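Local coordinates for uncharacterized protein (Magnetospirillum magneticum, PDB 3BHW) that probably takes part in a type 1 BREX system, which protects bacteria against double-stranded DNA phage by preventing replication of the phage DNA, at residues 35-38 against 39-43; 102-106 against 107-111; 126-129 against 130-134. One frame throughout, in Å; residues are numbered along the deposited sequence.

How the contacts relate
Followed from the N terminus, the chain meets three local contacts in series, each one spanning consecutive turns of a single helix; none closes a long loop, and none nests in or crosses another. Contact 1 lies on helix 35-43, contact 2 on helix 99-112 and contact 3 on helix 122-135. Contacts 1 and 2 sit on opposite sides of the chain's centre, their own centres about 36 Å apart. Contacts 2 and 3 belong to successive helices that pack together: Tyr128 of contact 3 lies against Asp103, Phe104 and Val108 of contact 2, its CD1 reaching 3.6 Å from Val108 CG2. The pair therefore ties helix 99-112 to helix 122-135.

Contact 1. Residues 35-38 against 39-43; sequences EDQW and RHAIE
Trp38 and Ile42 are brought together by their first torsions. The indole of Trp38 leaves with CG roughly trans to the backbone N (chi1 151°), whereas Ile42 holds CG1 between its N and its carbonyl carbon (chi1 72°), which places CG2 beside the N and facing the preceding turn. That methyl group comes down over the six-membered ring, 3.5 Å from CG2 to the ring centroid and only 5° off the normal, a CH-pi contact made squarely on the face. Its closest ring atoms include CH2, 3.7 Å from Ile42 CG2, and Ile42 CD1 reaches along toward NE1 of the indole. Ile42 was modelled in two conformers, and the fit described is that of one.

At the pyrrole side, Arg39 CG lies 3.8 Å from Trp38 CD1, and the two side chains cross at about a right angle. The guanidinium goes on to Glu43, where NE makes a weak bond of 3.0 Å to OE2; the position of OE1, modelled as the salt-bridge partner of NH2, is less certain. On another side of the helix Gln37 NE2 lies 3.7 Å from the imidazole CD2 of His40 and bonds weakly to Glu45.

Successive i to i+4 backbone bonds carry these turns, among them Ala41 N to Gln37 O at 2.8 Å. Beyond the helix, Trp38 has a cation-pi partner in Arg64. With a buried aromatic inward and charged residues outward, helix 35-43 is a short amphipathic alpha-helix; the i to i+4 pair of Trp38 and Ile42 forms part of its apolar side, which Trp38 packs on Ile25 and Leu28 of helix 19-31.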
ATOM      1  N   GLU A  35      21.716  -3.412  -9.015  1.00 20.34           N
ATOM      2  CA  GLU A  35      21.152  -2.129  -8.567  1.00 20.40           C
ATOM      3  C   GLU A  35      21.398  -1.033  -9.596  1.00 19.87           C
ATOM      4  O   GLU A  35      20.533  -0.213  -9.859  1.00 20.03           O
ATOM      5  CB  GLU A  35      21.738  -1.649  -7.246  1.00 21.26           C
ATOM      6  CG  GLU A  35      23.206  -1.934  -7.004  1.00 27.26           C
ATOM      7  CD  GLU A  35      23.399  -3.130  -6.108  1.00 33.61           C
ATOM      8  OE1 GLU A  35      22.421  -3.919  -5.952  1.00 34.19           O
ATOM      9  OE2 GLU A  35      24.520  -3.288  -5.571  1.00 36.29           O
ATOM     10  N   ASP A  36      22.595  -1.008 -10.158  1.00 19.12           N
ATOM     11  CA  ASP A  36      22.915  -0.048 -11.215  1.00 19.38           C
ATOM     12  C   ASP A  36      21.978  -0.189 -12.414  1.00 18.11           C
ATOM     13  O   ASP A  36      21.507   0.796 -12.998  1.00 17.31           O
ATOM     14  CB  ASP A  36      24.354  -0.276 -11.678  1.00 19.54           C
ATOM     15  CG  ASP A  36      25.372   0.163 -10.654  1.00 22.44           C
ATOM     16  OD1 ASP A  36      25.018   0.817  -9.641  1.00 25.51           O
ATOM     17  OD2 ASP A  36      26.556  -0.136 -10.866  1.00 22.25           O
ATOM     18  N   GLN A  37      21.666  -1.441 -12.754  1.00 17.86           N
ATOM     19  CA  GLN A  37      20.801  -1.741 -13.888  1.00 19.07           C
ATOM     20  C   GLN A  37      19.345  -1.397 -13.571  1.00 17.20           C
ATOM     21  O   GLN A  37      18.578  -0.991 -14.454  1.00 17.94           O
ATOM     22  CB  GLN A  37      20.982  -3.191 -14.326  1.00 19.84           C
ATOM     23  CG  GLN A  37      20.104  -3.561 -15.537  1.00 21.00           C
ATOM     24  CD  GLN A  37      20.396  -2.668 -16.744  1.00 22.44           C
ATOM     25  OE1 GLN A  37      21.550  -2.437 -17.063  1.00 23.92           O
ATOM     26  NE2 GLN A  37      19.362  -2.166 -17.391  1.00 22.82           N
ATOM     27  N   TRP A  38      18.987  -1.516 -12.291  1.00 16.85           N
ATOM     28  CA  TRP A  38      17.643  -1.125 -11.856  1.00 17.82           C
ATOM     29  C   TRP A  38      17.411   0.321 -12.139  1.00 17.94           C
ATOM     30  O   TRP A  38      16.432   0.695 -12.787  1.00 18.27           O
ATOM     31  CB  TRP A  38      17.398  -1.410 -10.365  1.00 18.37           C
ATOM     32  CG  TRP A  38      16.393  -0.458  -9.701  1.00 20.43           C
ATOM     33  CD1 TRP A  38      16.695   0.548  -8.830  1.00 19.87           C
ATOM     34  CD2 TRP A  38      14.959  -0.450  -9.831  1.00 22.76           C
ATOM     35  NE1 TRP A  38      15.553   1.175  -8.409  1.00 22.70           N
ATOM     36  CE2 TRP A  38      14.472   0.586  -9.006  1.00 24.77           C
ATOM     37  CE3 TRP A  38      14.041  -1.247 -10.528  1.00 23.14           C
ATOM     38  CZ2 TRP A  38      13.107   0.888  -8.894  1.00 23.07           C
ATOM     39  CZ3 TRP A  38      12.688  -0.948 -10.421  1.00 22.55           C
ATOM     40  CH2 TRP A  38      12.232   0.113  -9.607  1.00 21.13           C
ATOM     41  N   ARG A  39      18.369   1.139 -11.709  1.00 17.43           N
ATOM     42  CA  ARG A  39      18.319   2.607 -11.954  1.00 17.73           C
ATOM     43  C   ARG A  39      18.389   2.991 -13.429  1.00 16.78           C
ATOM     44  O   ARG A  39      17.658   3.893 -13.877  1.00 18.18           O
ATOM     45  CB  ARG A  39      19.383   3.365 -11.166  1.00 17.11           C
ATOM     46  CG  ARG A  39      19.150   3.393  -9.665  1.00 17.62           C
ATOM     47  CD  ARG A  39      19.954   4.518  -8.972  1.00 20.52           C
ATOM     48  NE  ARG A  39      19.759   5.810  -9.630  1.00 21.15           N
ATOM     49  CZ  ARG A  39      20.533   6.886  -9.466  1.00 24.53           C
ATOM     50  NH1 ARG A  39      21.562   6.880  -8.609  1.00 19.13           N
ATOM     51  NH2 ARG A  39      20.267   7.988 -10.158  1.00 22.72           N
ATOM     52  N   HIS A  40      19.262   2.337 -14.180  1.00 16.32           N
ATOM     53  CA  HIS A  40      19.281   2.519 -15.628  1.00 15.24           C
ATOM     54  C   HIS A  40      17.916   2.204 -16.275  1.00 16.45           C
ATOM     55  O   HIS A  40      17.454   3.011 -17.088  1.00 15.36           O
ATOM     56  CB  HIS A  40      20.385   1.699 -16.275  1.00 16.37           C
ATOM     57  CG  HIS A  40      20.474   1.891 -17.757  1.00 17.56           C
ATOM     58  ND1 HIS A  40      21.263   2.844 -18.331  1.00 15.80           N
ATOM     59  CD2 HIS A  40      19.830   1.281 -18.777  1.00 16.28           C
ATOM     60  CE1 HIS A  40      21.121   2.827 -19.639  1.00 13.86           C
ATOM     61  NE2 HIS A  40      20.287   1.842 -19.949  1.00 16.36           N
ATOM     62  N   ALA A  41      17.307   1.041 -15.950  1.00 17.51           N
ATOM     63  CA  ALA A  41      15.994   0.640 -16.519  1.00 17.90           C
ATOM     64  C   ALA A  41      14.881   1.680 -16.255  1.00 19.24           C
ATOM     65  O   ALA A  41      14.023   1.980 -17.113  1.00 17.47           O
ATOM     66  CB  ALA A  41      15.593  -0.735 -15.936  1.00 19.50           C
ATOM     67  N   ILE A  42      14.885   2.246 -15.054  1.00 19.61           N
ATOM     68  CA  ILE A  42      13.875   3.228 -14.682  0.50 20.03           C
ATOM     69  C   ILE A  42      14.158   4.588 -15.323  1.00 20.36           C
ATOM     70  O   ILE A  42      13.298   5.187 -15.952  1.00 21.07           O
ATOM     71  CB  ILE A  42      13.709   3.341 -13.106  0.50 20.25           C
ATOM     72  CG1 ILE A  42      14.908   4.054 -12.447  0.50 21.04           C
ATOM     73  CG2 ILE A  42      13.515   1.964 -12.513  0.50 19.66           C
ATOM     74  CD1 ILE A  42      14.884   4.218 -10.883  0.50 20.51           C
ATOM     75  N   GLU A  43      15.380   5.049 -15.153  1.00 20.34           N
ATOM     76  CA  GLU A  43      15.746   6.424 -15.424  1.00 19.71           C
ATOM     77  C   GLU A  43      16.160   6.713 -16.857  1.00 19.55           C
ATOM     78  O   GLU A  43      16.007   7.831 -17.316  1.00 19.50           O
ATOM     79  CB  GLU A  43      16.910   6.838 -14.513  1.00 19.70           C
ATOM     80  CG  GLU A  43      16.637   6.750 -13.029  1.00 20.74           C
ATOM     81  CD  GLU A  43      17.863   7.039 -12.195  1.00 22.35           C
ATOM     82  OE1 GLU A  43      17.735   7.820 -11.239  1.00 32.65           O
ATOM     83  OE2 GLU A  43      18.947   6.475 -12.455  1.00 27.87           O
TER

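Contact 2. Residues 102-106 against 107-111; sequences GDFLD and LVVRD
Arg110 reaches back along its helix to Asp106, and its path can be followed atom by atom. CB starts 3.6 Å from Asp106 O, and the chain then runs beside the aspartate, both side chains pointing the same way. A bend at chi3 (-53°) turns the tip back toward Asp106. CD passes 4.0 Å from Asp106 O, and NE makes a weak hydrogen bond of 3.4 Å to that same carbonyl oxygen. At the tip, NH2 forms a salt bridge with Asp106 OD1 at 3.0 Å, in which OD1 sits at the guanidinium edge and is met on its anti side. With the carboxylate and guanidinium planes 90° apart, the contact is a single-oxygen, end-on salt bridge through OD1 rather than a paired, coplanar one. Arg195 takes up both partners again: its NE forms a salt bridge with OD1, and its O accepts from NH2.

The backbone beneath is widened. Val109 N bonds to Phe104 O at 3.0 Å, five residues back, and Arg110 N likewise reaches Leu105 O; Phe104 O also accepts from Val108 N, which approaches from above the carbonyl plane. A water donates to Asp106 O at 2.8 Å and weakly accepts from Asp111 N, bridging the loosened turn.

On the buried side Val109 CG2 lies over one face of the Phe104 ring, toward its rim, 4.1 Å from CD2. Phe104 also makes an edge-to-face contact with Trp125, and Leu105 packs on Phe91 and Ile95 of helix 83-97. The axes of the two short segments differ by 32°, and the i+5 to i bonds inside an otherwise alpha-helical run are the mark of a pi-bulge in helix 99-112.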
ATOM      1  N   GLY A 102      -1.005   0.796   7.697  1.00 16.75           N
ATOM      2  CA  GLY A 102      -1.529  -0.371   8.412  1.00 17.49           C
ATOM      3  C   GLY A 102      -2.328  -0.013   9.669  1.00 17.59           C
ATOM      4  O   GLY A 102      -3.438  -0.543   9.867  1.00 16.97           O
ATOM      5  N   ASP A 103      -1.777   0.892  10.494  1.00 15.95           N
ATOM      6  CA  ASP A 103      -2.421   1.328  11.733  1.00 15.63           C
ATOM      7  C   ASP A 103      -3.712   2.114  11.431  1.00 15.49           C
ATOM      8  O   ASP A 103      -4.664   2.041  12.202  1.00 16.63           O
ATOM      9  CB  ASP A 103      -1.476   2.149  12.657  1.00 15.60           C
ATOM     10  CG  ASP A 103      -0.543   1.276  13.471  1.00 16.97           C
ATOM     11  OD1 ASP A 103      -0.514   0.046  13.242  1.00 17.03           O
ATOM     12  OD2 ASP A 103       0.155   1.841  14.360  1.00 19.02           O
ATOM     13  N   PHE A 104      -3.745   2.845  10.311  1.00 15.72           N
ATOM     14  CA  PHE A 104      -5.005   3.492   9.911  1.00 16.68           C
ATOM     15  C   PHE A 104      -6.125   2.434   9.759  1.00 15.84           C
ATOM     16  O   PHE A 104      -7.245   2.601  10.286  1.00 15.50           O
ATOM     17  CB  PHE A 104      -4.826   4.323   8.630  1.00 15.94           C
ATOM     18  CG  PHE A 104      -5.979   5.266   8.354  1.00 18.29           C
ATOM     19  CD1 PHE A 104      -6.539   6.017   9.372  1.00 12.87           C
ATOM     20  CD2 PHE A 104      -6.542   5.334   7.072  1.00 16.66           C
ATOM     21  CE1 PHE A 104      -7.613   6.905   9.113  1.00 13.77           C
ATOM     22  CE2 PHE A 104      -7.637   6.192   6.800  1.00 16.65           C
ATOM     23  CZ  PHE A 104      -8.167   6.987   7.837  1.00 17.23           C
ATOM     24  N   LEU A 105      -5.791   1.339   9.093  1.00 14.65           N
ATOM     25  CA  LEU A 105      -6.692   0.265   8.785  1.00 14.86           C
ATOM     26  C   LEU A 105      -7.063  -0.407  10.092  1.00 14.91           C
ATOM     27  O   LEU A 105      -8.243  -0.467  10.396  1.00 12.56           O
ATOM     28  CB  LEU A 105      -5.997  -0.706   7.852  1.00 15.36           C
ATOM     29  CG  LEU A 105      -5.833  -0.089   6.472  1.00 15.53           C
ATOM     30  CD1 LEU A 105      -4.716  -0.811   5.663  1.00 14.53           C
ATOM     31  CD2 LEU A 105      -7.169  -0.111   5.756  1.00 19.59           C
ATOM     32  N   ASP A 106      -6.052  -0.789  10.885  1.00 14.42           N
ATOM     33  CA  ASP A 106      -6.214  -1.539  12.101  1.00 16.24           C
ATOM     34  C   ASP A 106      -6.994  -0.821  13.187  1.00 16.15           C
ATOM     35  O   ASP A 106      -7.809  -1.420  13.837  1.00 19.98           O
ATOM     36  CB  ASP A 106      -4.800  -1.833  12.661  1.00 16.68           C
ATOM     37  CG  ASP A 106      -4.793  -2.914  13.780  1.00 19.14           C
ATOM     38  OD1 ASP A 106      -5.661  -3.800  13.795  1.00 19.37           O
ATOM     39  OD2 ASP A 106      -3.881  -2.928  14.584  1.00 20.12           O
ATOM     40  N   LEU A 107      -6.651   0.443  13.436  1.00 16.56           N
ATOM     41  CA  LEU A 107      -7.183   1.163  14.596  1.00 15.25           C
ATOM     42  C   LEU A 107      -8.336   2.095  14.280  1.00 14.80           C
ATOM     43  O   LEU A 107      -8.956   2.558  15.220  1.00 16.91           O
ATOM     44  CB  LEU A 107      -6.087   1.990  15.221  1.00 15.77           C
ATOM     45  CG  LEU A 107      -4.821   1.161  15.466  1.00 15.65           C
ATOM     46  CD1 LEU A 107      -3.789   2.075  15.998  1.00 16.42           C
ATOM     47  CD2 LEU A 107      -4.989   0.009  16.409  1.00 20.27           C
ATOM     48  N   VAL A 108      -8.587   2.402  12.999  1.00 14.42           N
ATOM     49  CA  VAL A 108      -9.678   3.330  12.617  0.50 14.57           C
ATOM     50  C   VAL A 108     -10.668   2.691  11.638  1.00 15.99           C
ATOM     51  O   VAL A 108     -11.883   2.567  11.904  1.00 16.38           O
ATOM     52  CB  VAL A 108      -9.112   4.683  12.027  0.50 14.48           C
ATOM     53  CG1 VAL A 108     -10.238   5.689  11.820  0.50 12.70           C
ATOM     54  CG2 VAL A 108      -8.015   5.292  12.924  0.50 10.07           C
ATOM     55  N   VAL A 109     -10.174   2.301  10.478  1.00 16.01           N
ATOM     56  CA  VAL A 109     -11.092   1.706   9.488  1.00 16.76           C
ATOM     57  C   VAL A 109     -11.815   0.480  10.036  1.00 18.02           C
ATOM     58  O   VAL A 109     -13.040   0.382   9.882  1.00 16.98           O
ATOM     59  CB  VAL A 109     -10.388   1.432   8.143  1.00 16.07           C
ATOM     60  CG1 VAL A 109     -11.379   0.922   7.098  1.00 17.43           C
ATOM     61  CG2 VAL A 109      -9.623   2.664   7.728  1.00 15.06           C
ATOM     62  N   ARG A 110     -11.092  -0.419  10.693  1.00 17.92           N
ATOM     63  CA  ARG A 110     -11.774  -1.612  11.198  1.00 19.07           C
ATOM     64  C   ARG A 110     -12.979  -1.228  12.077  1.00 19.74           C
ATOM     65  O   ARG A 110     -14.029  -1.758  11.902  1.00 19.30           O
ATOM     66  CB  ARG A 110     -10.798  -2.435  12.039  1.00 20.77           C
ATOM     67  CG  ARG A 110     -11.410  -3.711  12.617  1.00 21.26           C
ATOM     68  CD  ARG A 110     -10.538  -4.276  13.723  1.00 26.87           C
ATOM     69  NE  ARG A 110      -9.158  -4.455  13.279  1.00 30.80           N
ATOM     70  CZ  ARG A 110      -8.779  -5.403  12.435  1.00 28.73           C
ATOM     71  NH1 ARG A 110      -9.672  -6.276  11.971  1.00 29.66           N
ATOM     72  NH2 ARG A 110      -7.518  -5.480  12.057  1.00 29.26           N
ATOM     73  N   ASP A 111     -12.822  -0.295  13.023  1.00 19.50           N
ATOM     74  CA  ASP A 111     -13.915   0.019  13.946  1.00 20.43           C
ATOM     75  C   ASP A 111     -15.067   0.758  13.282  1.00 20.77           C
ATOM     76  O   ASP A 111     -16.203   0.686  13.740  1.00 20.94           O
ATOM     77  CB  ASP A 111     -13.417   0.807  15.166  1.00 20.76           C
ATOM     78  CG  ASP A 111     -14.146   0.397  16.461  1.00 22.99           C
ATOM     79  OD1 ASP A 111     -14.357  -0.807  16.675  1.00 21.55           O
ATOM     80  OD2 ASP A 111     -14.505   1.262  17.251  1.00 17.62           O
TER
HETATM   81  O   HOH W   1     -10.362  -0.370  14.392  1.00 26.46           O

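Contact 3. Residues 126-129 against 130-134; sequences DQYL and EQCRN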
ATOM      1  N   ASP A 126      -7.435  13.086   9.936  1.00 22.78           N
ATOM      2  CA  ASP A 126      -6.884  14.189  10.693  1.00 23.21           C
ATOM      3  C   ASP A 126      -6.641  13.820  12.150  1.00 23.20           C
ATOM      4  O   ASP A 126      -5.559  14.046  12.679  1.00 23.61           O
ATOM      5  CB  ASP A 126      -7.879  15.348  10.636  1.00 23.37           C
ATOM      6  CG  ASP A 126      -7.605  16.295   9.496  1.00 28.42           C
ATOM      7  OD1 ASP A 126      -6.979  15.896   8.488  1.00 30.68           O
ATOM      8  OD2 ASP A 126      -8.035  17.464   9.612  1.00 33.23           O
ATOM      9  N   GLN A 127      -7.661  13.254  12.788  1.00 21.89           N
ATOM     10  CA  GLN A 127      -7.630  12.942  14.198  1.00 21.67           C
ATOM     11  C   GLN A 127      -6.696  11.740  14.470  1.00 19.33           C
ATOM     12  O   GLN A 127      -6.030  11.664  15.501  1.00 21.76           O
ATOM     13  CB  GLN A 127      -9.059  12.727  14.717  1.00 22.19           C
ATOM     14  CG  GLN A 127      -9.928  13.975  14.548  1.00 24.66           C
ATOM     15  CD  GLN A 127     -11.435  13.712  14.623  1.00 25.79           C
ATOM     16  OE1 GLN A 127     -12.252  14.517  14.116  1.00 28.22           O
ATOM     17  NE2 GLN A 127     -11.818  12.636  15.313  1.00 29.09           N
ATOM     18  N   TYR A 128      -6.599  10.853  13.506  1.00 17.10           N
ATOM     19  CA  TYR A 128      -5.645   9.722  13.557  1.00 18.02           C
ATOM     20  C   TYR A 128      -4.218  10.248  13.575  1.00 19.33           C
ATOM     21  O   TYR A 128      -3.401   9.787  14.359  1.00 17.74           O
ATOM     22  CB  TYR A 128      -5.910   8.753  12.373  1.00 18.12           C
ATOM     23  CG  TYR A 128      -4.802   7.739  12.113  1.00 16.83           C
ATOM     24  CD1 TYR A 128      -4.629   6.624  12.943  1.00 17.08           C
ATOM     25  CD2 TYR A 128      -3.939   7.910  11.033  1.00 12.68           C
ATOM     26  CE1 TYR A 128      -3.621   5.687  12.693  1.00 15.66           C
ATOM     27  CE2 TYR A 128      -2.903   7.007  10.791  1.00 12.87           C
ATOM     28  CZ  TYR A 128      -2.745   5.903  11.606  1.00 15.64           C
ATOM     29  OH  TYR A 128      -1.725   4.992  11.404  1.00 16.48           O
ATOM     30  N   LEU A 129      -3.919  11.158  12.659  1.00 19.68           N
ATOM     31  CA  LEU A 129      -2.616  11.805  12.705  1.00 22.92           C
ATOM     32  C   LEU A 129      -2.335  12.472  14.035  1.00 23.96           C
ATOM     33  O   LEU A 129      -1.249  12.326  14.555  1.00 24.22           O
ATOM     34  CB  LEU A 129      -2.455  12.780  11.563  1.00 23.69           C
ATOM     35  CG  LEU A 129      -2.180  12.093  10.234  1.00 25.16           C
ATOM     36  CD1 LEU A 129      -1.822  13.157   9.218  1.00 26.38           C
ATOM     37  CD2 LEU A 129      -1.043  11.104  10.375  1.00 27.74           C
ATOM     38  N   GLU A 130      -3.298  13.211  14.584  1.00 25.06           N
ATOM     39  CA  GLU A 130      -3.167  13.763  15.955  1.00 26.41           C
ATOM     40  C   GLU A 130      -2.729  12.694  16.984  1.00 26.15           C
ATOM     41  O   GLU A 130      -1.777  12.900  17.754  1.00 25.31           O
ATOM     42  CB  GLU A 130      -4.477  14.440  16.394  1.00 26.02           C
ATOM     43  CG  GLU A 130      -4.619  15.861  15.854  1.00 29.39           C
ATOM     44  CD  GLU A 130      -5.885  16.576  16.327  1.00 30.46           C
ATOM     45  OE1 GLU A 130      -7.011  16.039  16.123  1.00 32.32           O
ATOM     46  OE2 GLU A 130      -5.752  17.714  16.855  1.00 36.56           O
ATOM     47  N   GLN A 131      -3.407  11.544  16.971  1.00 25.67           N
ATOM     48  CA  GLN A 131      -3.062  10.405  17.800  1.00 26.44           C
ATOM     49  C   GLN A 131      -1.668   9.836  17.507  1.00 25.93           C
ATOM     50  O   GLN A 131      -0.948   9.470  18.423  1.00 26.63           O
ATOM     51  CB  GLN A 131      -4.085   9.294  17.571  1.00 27.62           C
ATOM     52  CG  GLN A 131      -4.539   8.576  18.822  1.00 29.46           C
ATOM     53  CD  GLN A 131      -5.686   9.283  19.528  1.00 33.80           C
ATOM     54  OE1 GLN A 131      -5.511  10.328  20.169  1.00 35.08           O
ATOM     55  NE2 GLN A 131      -6.868   8.709  19.420  1.00 34.30           N
ATOM     56  N   CYS A 132      -1.309   9.719  16.226  1.00 25.49           N
ATOM     57  CA  CYS A 132      -0.013   9.168  15.842  1.00 24.32           C
ATOM     58  C   CYS A 132       1.091  10.013  16.454  1.00 26.44           C
ATOM     59  O   CYS A 132       2.056   9.462  16.976  1.00 26.18           O
ATOM     60  CB  CYS A 132       0.146   9.092  14.306  1.00 23.78           C
ATOM     61  SG  CYS A 132      -0.846   7.795  13.505  1.00 18.41           S
ATOM     62  N   ARG A 133       0.947  11.336  16.378  1.00 27.87           N
ATOM     63  CA  ARG A 133       1.922  12.270  16.988  1.00 30.04           C
ATOM     64  C   ARG A 133       2.081  12.039  18.500  1.00 31.13           C
ATOM     65  O   ARG A 133       3.208  11.957  19.028  1.00 31.75           O
ATOM     66  CB  ARG A 133       1.497  13.719  16.716  1.00 29.95           C
ATOM     67  CG  ARG A 133       1.645  14.197  15.277  1.00 31.04           C
ATOM     68  CD  ARG A 133       3.019  14.803  15.046  1.00 33.99           C
ATOM     69  NE  ARG A 133       3.330  14.888  13.618  1.00 36.69           N
ATOM     70  CZ  ARG A 133       4.529  15.161  13.114  1.00 36.57           C
ATOM     71  NH1 ARG A 133       5.562  15.399  13.913  1.00 36.04           N
ATOM     72  NH2 ARG A 133       4.694  15.216  11.798  1.00 37.82           N
ATOM     73  N   ASN A 134       0.943  11.942  19.187  1.00 31.60           N
ATOM     74  CA  ASN A 134       0.872  11.592  20.607  1.00 32.09           C
ATOM     75  C   ASN A 134       1.652  10.325  20.905  1.00 32.04           C
ATOM     76  O   ASN A 134       2.388  10.256  21.885  1.00 33.04           O
ATOM     77  CB  ASN A 134      -0.599  11.395  21.011  1.00 32.82           C
ATOM     78  CG  ASN A 134      -0.776  11.092  22.484  1.00 34.37           C
ATOM     79  OD1 ASN A 134      -0.069  11.631  23.333  1.00 36.20           O
ATOM     80  ND2 ASN A 134      -1.744  10.232  22.796  1.00 37.84           N
TER
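Cys132 N bonds to Tyr128 O at 2.8 Å, one of five successive i to i+4 bonds that make this part of helix 122-135 a regular alpha-helix. The same two residues carry the main side-chain contact. Tyr128 swings its ring out with CG trans to the backbone N (chi1 166°), while Cys132 keeps SG beside its own N (chi1 -72°), and the sulfur thereby comes to rest over the face of the phenol. SG lies 3.5 Å from the ring centroid and 20° off the normal, displaced toward the hydroxyl end. The closest ring atom is CZ, 3.3 Å from Cys132 SG, and the phenol oxygen is hardly farther, at 3.6 Å from OH to SG. The hydroxyl is bonded to Leu100 O on helix 99-112, which anchors the end of the ring above which the sulfur sits.

Toward solvent the contacts are slighter. Glu130 stretches its carboxylate across Gln127, OE1 lying 3.9 Å from Gln127 CG, with the carboxylate and amide planes well inclined to each other. Glu130 CG also passes 3.8 Å from Asp126 O. The like charges of Asp126 and Glu130 are not in contact, OD2 of Asp126 lying 6.7 Å from OE1 of Glu130.

Cys132 also touches Leu100, Tyr8 and Met139, so its sulfur is set in mostly apolar company. A thiol lying on an aromatic face forms a sulfur-aromatic contact, in which dispersion and the polarisable sulfur probably provide most of the attraction; the directional polar hold on Tyr128 comes instead from its hydroxyl, through the bond to the neighbouring helix.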